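Alginate lyase, family PL7 (Zobellia galactanivorans, PDB 4BE3) probably cleaves alginate from the chain end by beta-elimination, as an exolytic lyase of polysaccharide lyase family 7. Local coordinates at residues 91-103 with 269-281. Numbering follows the deposited sequence. Where two conformers were deposited one is given.
Sequences VSTSGDARVAASY and PEDNLVWSTGADV
Ser94 OG accepts the backbone N-H of Asp280 at 2.9 Å, its chi1 of 55° setting the hydroxyl between its own N and carbonyl carbon. Gly95 then runs close against Ala279, with 3.7 Å between their CA atoms. Asp96 N gives its hydrogen to Thr277 O (2.8 Å), while its OD2 rests against Pro269 CG and its carboxylate takes Arg98 side-on: NH2 meets OD2 at 2.5 Å, nearly in the guanidinium plane, and NE and the backbone N of Arg98 share OD1. An asparagine here would probably leave the Arg98 charge without its nearer carboxylate, dependent on Glu270 and freer to turn. At the guanidinium edge, NH2 makes a long salt bridge (3.8 Å) to Glu270 OE2, while a water links Arg98 NH1 to the same OE2; Leu273 CD1 lies over one face. Val99 wedges its branches among carbonyls, CG1 3.3 Å from Val274 O and CG2 3.4 Å from Ser276 O, with CG2 also in apolar contact with Pro269 CB. Ala101 N bonds Val274 O (2.9 Å), and Ser102 OG lies against Thr277 CB. Two successive type I turns, the first overlapped by an Asx turn, fold 96-102 and set Asp96 N and Ala101 N to bond the other loop, joining two long loops of the PL7 beta-jelly-roll.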
ATOM      1  N   VAL A  91     -28.824  -1.998  17.512  1.00 18.99           N
ATOM      2  CA  VAL A  91     -28.798  -3.197  16.672  1.00 17.87           C
ATOM      3  C   VAL A  91     -30.238  -3.675  16.494  1.00 18.60           C
ATOM      4  O   VAL A  91     -31.140  -3.160  17.164  1.00 24.99           O
ATOM      5  CB  VAL A  91     -28.004  -4.357  17.335  1.00 19.47           C
ATOM      6  CG1 VAL A  91     -26.459  -4.014  17.354  1.00 20.67           C
ATOM      7  CG2 VAL A  91     -28.544  -4.591  18.775  1.00 18.89           C
ATOM      8  N   SER A  92     -30.452  -4.643  15.605  1.00 20.30           N
ATOM      9  CA  SER A  92     -31.874  -5.021  15.385  1.00 20.61           C
ATOM     10  C   SER A  92     -32.497  -5.482  16.674  1.00 21.49           C
ATOM     11  O   SER A  92     -31.898  -6.283  17.428  1.00 21.40           O
ATOM     12  CB  SER A  92     -31.940  -6.170  14.411  1.00 19.88           C
ATOM     13  OG  SER A  92     -33.289  -6.491  14.233  1.00 21.86           O
ATOM     14  N   THR A  93     -33.751  -5.054  16.920  1.00 23.37           N
ATOM     15  CA  THR A  93     -34.497  -5.568  18.107  1.00 22.98           C
ATOM     16  C   THR A  93     -35.285  -6.791  17.747  1.00 27.00           C
ATOM     17  O   THR A  93     -36.039  -7.207  18.585  1.00 27.63           O
ATOM     18  CB  THR A  93     -35.528  -4.483  18.561  1.00 26.91           C
ATOM     19  OG1 THR A  93     -36.311  -4.078  17.448  1.00 26.82           O
ATOM     20  CG2 THR A  93     -34.725  -3.234  19.035  1.00 29.55           C
ATOM     21  N   SER A  94     -35.228  -7.299  16.518  1.00 22.80           N
ATOM     22  CA  SER A  94     -35.866  -8.603  16.227  1.00 23.04           C
ATOM     23  C   SER A  94     -34.863  -9.513  15.519  1.00 23.37           C
ATOM     24  O   SER A  94     -33.817  -9.057  15.037  1.00 21.30           O
ATOM     25  CB  SER A  94     -37.054  -8.374  15.282  1.00 23.67           C
ATOM     26  OG  SER A  94     -36.678  -7.680  14.089  1.00 26.44           O
ATOM     27  N   GLY A  95     -35.170 -10.819  15.514  1.00 21.38           N
ATOM     28  CA  GLY A  95     -34.208 -11.782  14.863  1.00 19.45           C
ATOM     29  C   GLY A  95     -34.469 -13.052  15.724  1.00 23.00           C
ATOM     30  O   GLY A  95     -35.130 -12.994  16.814  1.00 25.71           O
ATOM     31  N   ASP A  96     -33.955 -14.170  15.243  1.00 23.82           N
ATOM     32  CA  ASP A  96     -34.139 -15.455  15.866  1.00 22.27           C
ATOM     33  C   ASP A  96     -32.902 -15.664  16.773  1.00 20.45           C
ATOM     34  O   ASP A  96     -31.772 -15.672  16.312  1.00 19.83           O
ATOM     35  CB  ASP A  96     -34.223 -16.461  14.736  1.00 20.22           C
ATOM     36  CG  ASP A  96     -34.414 -17.854  15.255  1.00 27.49           C
ATOM     37  OD1 ASP A  96     -33.843 -18.220  16.295  1.00 22.43           O
ATOM     38  OD2 ASP A  96     -35.162 -18.602  14.615  1.00 26.59           O
ATOM     39  N   ALA A  97     -33.112 -15.790  18.078  1.00 19.38           N
ATOM     40  CA  ALA A  97     -31.902 -15.919  19.006  1.00 18.46           C
ATOM     41  C   ALA A  97     -31.148 -17.190  18.845  1.00 17.89           C
ATOM     42  O   ALA A  97     -30.022 -17.263  19.356  1.00 19.29           O
ATOM     43  CB  ALA A  97     -32.452 -15.863  20.492  1.00 19.61           C
ATOM     44  N   ARG A  98     -31.642 -18.170  18.094  1.00 16.82           N
ATOM     45  CA  ARG A  98     -30.850 -19.389  17.887  1.00 17.35           C
ATOM     46  C   ARG A  98     -29.757 -19.123  16.791  1.00 17.57           C
ATOM     47  O   ARG A  98     -28.867 -19.983  16.683  1.00 19.54           O
ATOM     48  CB  ARG A  98     -31.782 -20.485  17.218  1.00 18.33           C
ATOM     49  CG  ARG A  98     -32.796 -20.933  18.317  1.00 20.36           C
ATOM     50  CD  ARG A  98     -33.770 -21.937  17.551  1.00 23.52           C
ATOM     51  NE  ARG A  98     -34.449 -21.233  16.434  1.00 26.81           N
ATOM     52  CZ  ARG A  98     -34.902 -21.817  15.299  1.00 40.71           C
ATOM     53  NH1 ARG A  98     -34.801 -23.139  15.079  1.00 40.51           N
ATOM     54  NH2 ARG A  98     -35.390 -21.107  14.259  1.00 44.41           N
ATOM     55  N   VAL A  99     -29.894 -18.023  16.093  1.00 17.57           N
ATOM     56  CA  VAL A  99     -28.949 -17.764  14.897  1.00 16.64           C
ATOM     57  C   VAL A  99     -27.854 -16.877  15.462  1.00 16.90           C
ATOM     58  O   VAL A  99     -28.131 -15.774  15.897  1.00 17.72           O
ATOM     59  CB  VAL A  99     -29.792 -17.056  13.797  1.00 16.72           C
ATOM     60  CG1 VAL A  99     -28.822 -16.784  12.632  1.00 18.49           C
ATOM     61  CG2 VAL A  99     -30.933 -18.029  13.326  1.00 16.86           C
ATOM     62  N   ALA A 100     -26.594 -17.287  15.232  1.00 18.71           N
ATOM     63  CA  ALA A 100     -25.375 -16.644  15.838  1.00 17.37           C
ATOM     64  C   ALA A 100     -25.324 -15.232  15.365  1.00 17.01           C
ATOM     65  O   ALA A 100     -24.904 -14.376  16.182  1.00 17.35           O
ATOM     66  CB  ALA A 100     -24.158 -17.459  15.395  1.00 16.76           C
ATOM     67  N   ALA A 101     -25.664 -14.919  14.094  1.00 16.72           N
ATOM     68  CA  ALA A 101     -25.542 -13.478  13.695  1.00 17.18           C
ATOM     69  C   ALA A 101     -26.550 -12.516  14.198  1.00 17.61           C
ATOM     70  O   ALA A 101     -26.414 -11.302  14.014  1.00 18.60           O
ATOM     71  CB  ALA A 101     -25.532 -13.429  12.086  1.00 16.82           C
ATOM     72  N   SER A 102     -27.697 -13.052  14.765  1.00 17.47           N
ATOM     73  CA  SER A 102     -28.757 -12.093  15.064  1.00 16.38           C
ATOM     74  C   SER A 102     -28.298 -10.982  16.050  1.00 17.49           C
ATOM     75  O   SER A 102     -27.485 -11.213  16.921  1.00 17.62           O
ATOM     76  CB  SER A 102     -29.939 -12.824  15.824  1.00 17.81           C
ATOM     77  OG  SER A 102     -30.544 -13.689  14.836  1.00 18.85           O
ATOM     78  N   TYR A 103     -28.897  -9.815  15.904  1.00 18.03           N
ATOM     79  CA  TYR A 103     -28.756  -8.687  16.806  1.00 17.43           C
ATOM     80  C   TYR A 103     -27.319  -8.157  16.784  1.00 19.57           C
ATOM     81  O   TYR A 103     -26.907  -7.548  17.768  1.00 17.39           O
ATOM     82  CB  TYR A 103     -29.062  -9.078  18.280  1.00 17.91           C
ATOM     83  CG  TYR A 103     -30.295 -10.010  18.409  1.00 18.82           C
ATOM     84  CD1 TYR A 103     -31.558  -9.633  17.960  1.00 21.52           C
ATOM     85  CD2 TYR A 103     -30.071 -11.260  19.013  1.00 18.77           C
ATOM     86  CE1 TYR A 103     -32.623 -10.572  18.139  1.00 19.76           C
ATOM     87  CE2 TYR A 103     -31.143 -12.135  19.234  1.00 19.94           C
ATOM     88  CZ  TYR A 103     -32.331 -11.798  18.732  1.00 21.59           C
ATOM     89  OH  TYR A 103     -33.362 -12.761  18.971  1.00 24.02           O
ATOM     90  N   PRO A 269     -34.225 -18.573   8.915  1.00 26.34           N
ATOM     91  CA  PRO A 269     -33.179 -19.348   9.660  1.00 25.07           C
ATOM     92  C   PRO A 269     -33.026 -20.739   9.160  1.00 29.85           C
ATOM     93  O   PRO A 269     -31.934 -21.220   9.125  1.00 29.11           O
ATOM     94  CB  PRO A 269     -33.679 -19.330  11.098  1.00 24.81           C
ATOM     95  CG  PRO A 269     -34.306 -17.910  11.235  1.00 24.27           C
ATOM     96  CD  PRO A 269     -35.141 -17.866   9.894  1.00 26.85           C
ATOM     97  N   GLU A 270     -34.128 -21.355   8.670  1.00 27.35           N
ATOM     98  CA  GLU A 270     -34.028 -22.725   8.141  1.00 35.72           C
ATOM     99  C   GLU A 270     -33.043 -22.791   7.000  1.00 36.36           C
ATOM    100  O   GLU A 270     -32.410 -23.804   6.755  1.00 40.47           O
ATOM    101  CB  GLU A 270     -35.485 -23.251   7.737  1.00 37.19           C
ATOM    102  CG  GLU A 270     -36.448 -23.317   8.923  1.00 45.76           C
ATOM    103  CD  GLU A 270     -36.786 -21.914   9.562  1.00 64.33           C
ATOM    104  OE1 GLU A 270     -36.875 -20.930   8.747  1.00 45.46           O
ATOM    105  OE2 GLU A 270     -36.872 -21.756  10.865  1.00 60.82           O
ATOM    106  N   ASP A 271     -32.879 -21.733   6.259  1.00 35.88           N
ATOM    107  CA  ASP A 271     -31.915 -21.781   5.167  1.00 36.97           C
ATOM    108  C   ASP A 271     -30.441 -21.671   5.583  1.00 38.55           C
ATOM    109  O   ASP A 271     -29.575 -22.156   4.887  1.00 35.60           O
ATOM    110  CB  ASP A 271     -32.238 -20.715   4.114  1.00 47.75           C
ATOM    111  CG  ASP A 271     -33.647 -21.045   3.403  1.00 52.21           C
ATOM    112  OD1 ASP A 271     -34.212 -22.184   3.583  1.00 53.95           O
ATOM    113  OD2 ASP A 271     -34.176 -20.166   2.717  1.00 59.48           O
ATOM    114  N   ASN A 272     -30.146 -21.006   6.699  1.00 28.84           N
ATOM    115  CA  ASN A 272     -28.755 -20.980   7.160  1.00 29.50           C
ATOM    116  C   ASN A 272     -28.857 -20.569   8.666  1.00 28.06           C
ATOM    117  O   ASN A 272     -29.054 -19.395   8.980  1.00 21.65           O
ATOM    118  CB  ASN A 272     -28.006 -19.877   6.461  1.00 30.93           C
ATOM    119  CG  ASN A 272     -26.551 -19.897   6.812  1.00 32.36           C
ATOM    120  OD1 ASN A 272     -26.159 -19.977   7.993  1.00 23.99           O
ATOM    121  ND2 ASN A 272     -25.713 -19.730   5.792  1.00 37.58           N
ATOM    122  N   LEU A 273     -28.815 -21.560   9.521  1.00 25.53           N
ATOM    123  CA  LEU A 273     -28.933 -21.313  10.988  0.50 25.02           C
ATOM    124  C   LEU A 273     -27.849 -20.469  11.626  1.00 23.98           C
ATOM    125  O   LEU A 273     -27.973 -20.122  12.744  1.00 24.56           O
ATOM    126  CB  LEU A 273     -29.067 -22.640  11.830  0.50 26.90           C
ATOM    127  CG  LEU A 273     -29.783 -22.373  13.168  0.50 26.48           C
ATOM    128  CD1 LEU A 273     -31.237 -22.048  12.943  0.50 23.66           C
ATOM    129  CD2 LEU A 273     -29.753 -23.590  14.122  0.50 31.24           C
ATOM    130  N   VAL A 274     -26.734 -20.136  10.949  1.00 21.09           N
ATOM    131  CA  VAL A 274     -25.696 -19.300  11.538  1.00 19.36           C
ATOM    132  C   VAL A 274     -25.828 -17.839  11.125  1.00 20.61           C
ATOM    133  O   VAL A 274     -25.629 -16.915  11.948  1.00 20.68           O
ATOM    134  CB  VAL A 274     -24.302 -19.764  11.112  1.00 22.13           C
ATOM    135  CG1 VAL A 274     -23.131 -18.841  11.643  1.00 23.26           C
ATOM    136  CG2 VAL A 274     -24.123 -21.201  11.638  1.00 23.75           C
ATOM    137  N   TRP A 275     -26.286 -17.621   9.873  1.00 19.95           N
ATOM    138  CA  TRP A 275     -26.289 -16.220   9.321  1.00 19.31           C
ATOM    139  C   TRP A 275     -27.657 -15.704   8.865  1.00 20.42           C
ATOM    140  O   TRP A 275     -27.725 -14.515   8.597  1.00 22.93           O
ATOM    141  CB  TRP A 275     -25.373 -16.198   8.026  1.00 21.27           C
ATOM    142  CG  TRP A 275     -23.964 -16.537   8.368  1.00 22.37           C
ATOM    143  CD1 TRP A 275     -23.285 -17.744   8.200  1.00 26.38           C
ATOM    144  CD2 TRP A 275     -22.958 -15.612   8.949  1.00 19.86           C
ATOM    145  NE1 TRP A 275     -21.971 -17.614   8.623  1.00 23.35           N
ATOM    146  CE2 TRP A 275     -21.747 -16.386   9.117  1.00 24.66           C
ATOM    147  CE3 TRP A 275     -23.006 -14.288   9.397  1.00 19.65           C
ATOM    148  CZ2 TRP A 275     -20.567 -15.803   9.666  1.00 23.88           C
ATOM    149  CZ3 TRP A 275     -21.815 -13.684   9.918  1.00 23.35           C
ATOM    150  CH2 TRP A 275     -20.635 -14.414  10.042  1.00 23.45           C
ATOM    151  N   SER A 276     -28.702 -16.564   8.706  1.00 20.04           N
ATOM    152  CA  SER A 276     -30.026 -16.050   8.251  1.00 19.14           C
ATOM    153  C   SER A 276     -30.873 -15.874   9.499  1.00 18.90           C
ATOM    154  O   SER A 276     -31.221 -16.836  10.122  1.00 19.95           O
ATOM    155  CB  SER A 276     -30.711 -17.069   7.248  1.00 22.61           C
ATOM    156  OG  SER A 276     -29.786 -17.054   6.095  1.00 24.11           O
ATOM    157  N   THR A 277     -31.122 -14.600   9.845  1.00 19.53           N
ATOM    158  CA  THR A 277     -31.587 -14.300  11.184  1.00 20.50           C
ATOM    159  C   THR A 277     -33.115 -14.131  11.338  1.00 22.01           C
ATOM    160  O   THR A 277     -33.589 -14.018  12.447  1.00 22.72           O
ATOM    161  CB  THR A 277     -30.926 -13.003  11.636  1.00 20.64           C
ATOM    162  OG1 THR A 277     -31.070 -11.995  10.590  1.00 22.04           O
ATOM    163  CG2 THR A 277     -29.400 -13.228  11.718  1.00 18.97           C
ATOM    164  N   GLY A 278     -33.842 -14.077  10.222  1.00 21.63           N
ATOM    165  CA  GLY A 278     -35.338 -14.118  10.316  1.00 25.80           C
ATOM    166  C   GLY A 278     -35.891 -12.939  11.117  1.00 27.48           C
ATOM    167  O   GLY A 278     -36.863 -13.109  11.825  1.00 25.72           O
ATOM    168  N   ALA A 279     -35.314 -11.747  10.987  1.00 25.41           N
ATOM    169  CA  ALA A 279     -35.776 -10.587  11.715  1.00 23.80           C
ATOM    170  C   ALA A 279     -36.943  -9.935  10.962  1.00 27.96           C
ATOM    171  O   ALA A 279     -37.248 -10.306   9.797  1.00 25.92           O
ATOM    172  CB  ALA A 279     -34.637  -9.554  11.721  1.00 22.57           C
ATOM    173  N   ASP A 280     -37.568  -8.977  11.625  1.00 25.24           N
ATOM    174  CA  ASP A 280     -38.680  -8.253  11.004  1.00 30.09           C
ATOM    175  C   ASP A 280     -38.077  -7.232  10.035  1.00 30.47           C
ATOM    176  O   ASP A 280     -37.216  -6.447  10.492  1.00 28.06           O
ATOM    177  CB  ASP A 280     -39.400  -7.456  12.129  1.00 30.46           C
ATOM    178  CG  ASP A 280     -40.210  -8.399  13.056  1.00 31.90           C
ATOM    179  OD1 ASP A 280     -40.521  -9.553  12.659  1.00 32.61           O
ATOM    180  OD2 ASP A 280     -40.373  -7.970  14.189  1.00 34.24           O
ATOM    181  N   VAL A 281     -38.466  -7.282   8.733  1.00 28.74           N
ATOM    182  CA  VAL A 281     -37.807  -6.361   7.740  1.00 27.77           C
ATOM    183  C   VAL A 281     -38.903  -5.568   7.003  1.00 34.94           C
ATOM    184  O   VAL A 281     -38.556  -4.857   6.095  1.00 32.85           O
ATOM    185  CB  VAL A 281     -36.909  -7.110   6.687  1.00 28.83           C
ATOM    186  CG1 VAL A 281     -35.755  -7.772   7.466  1.00 27.02           C
ATOM    187  CG2 VAL A 281     -37.761  -8.196   5.902  1.00 28.80           C
TER
HETATM  188  O   HOH W   1     -26.616 -20.363  15.083  1.00 19.82           O
HETATM  189  O   HOH W   2     -35.267 -23.982  12.252  1.00 47.80           O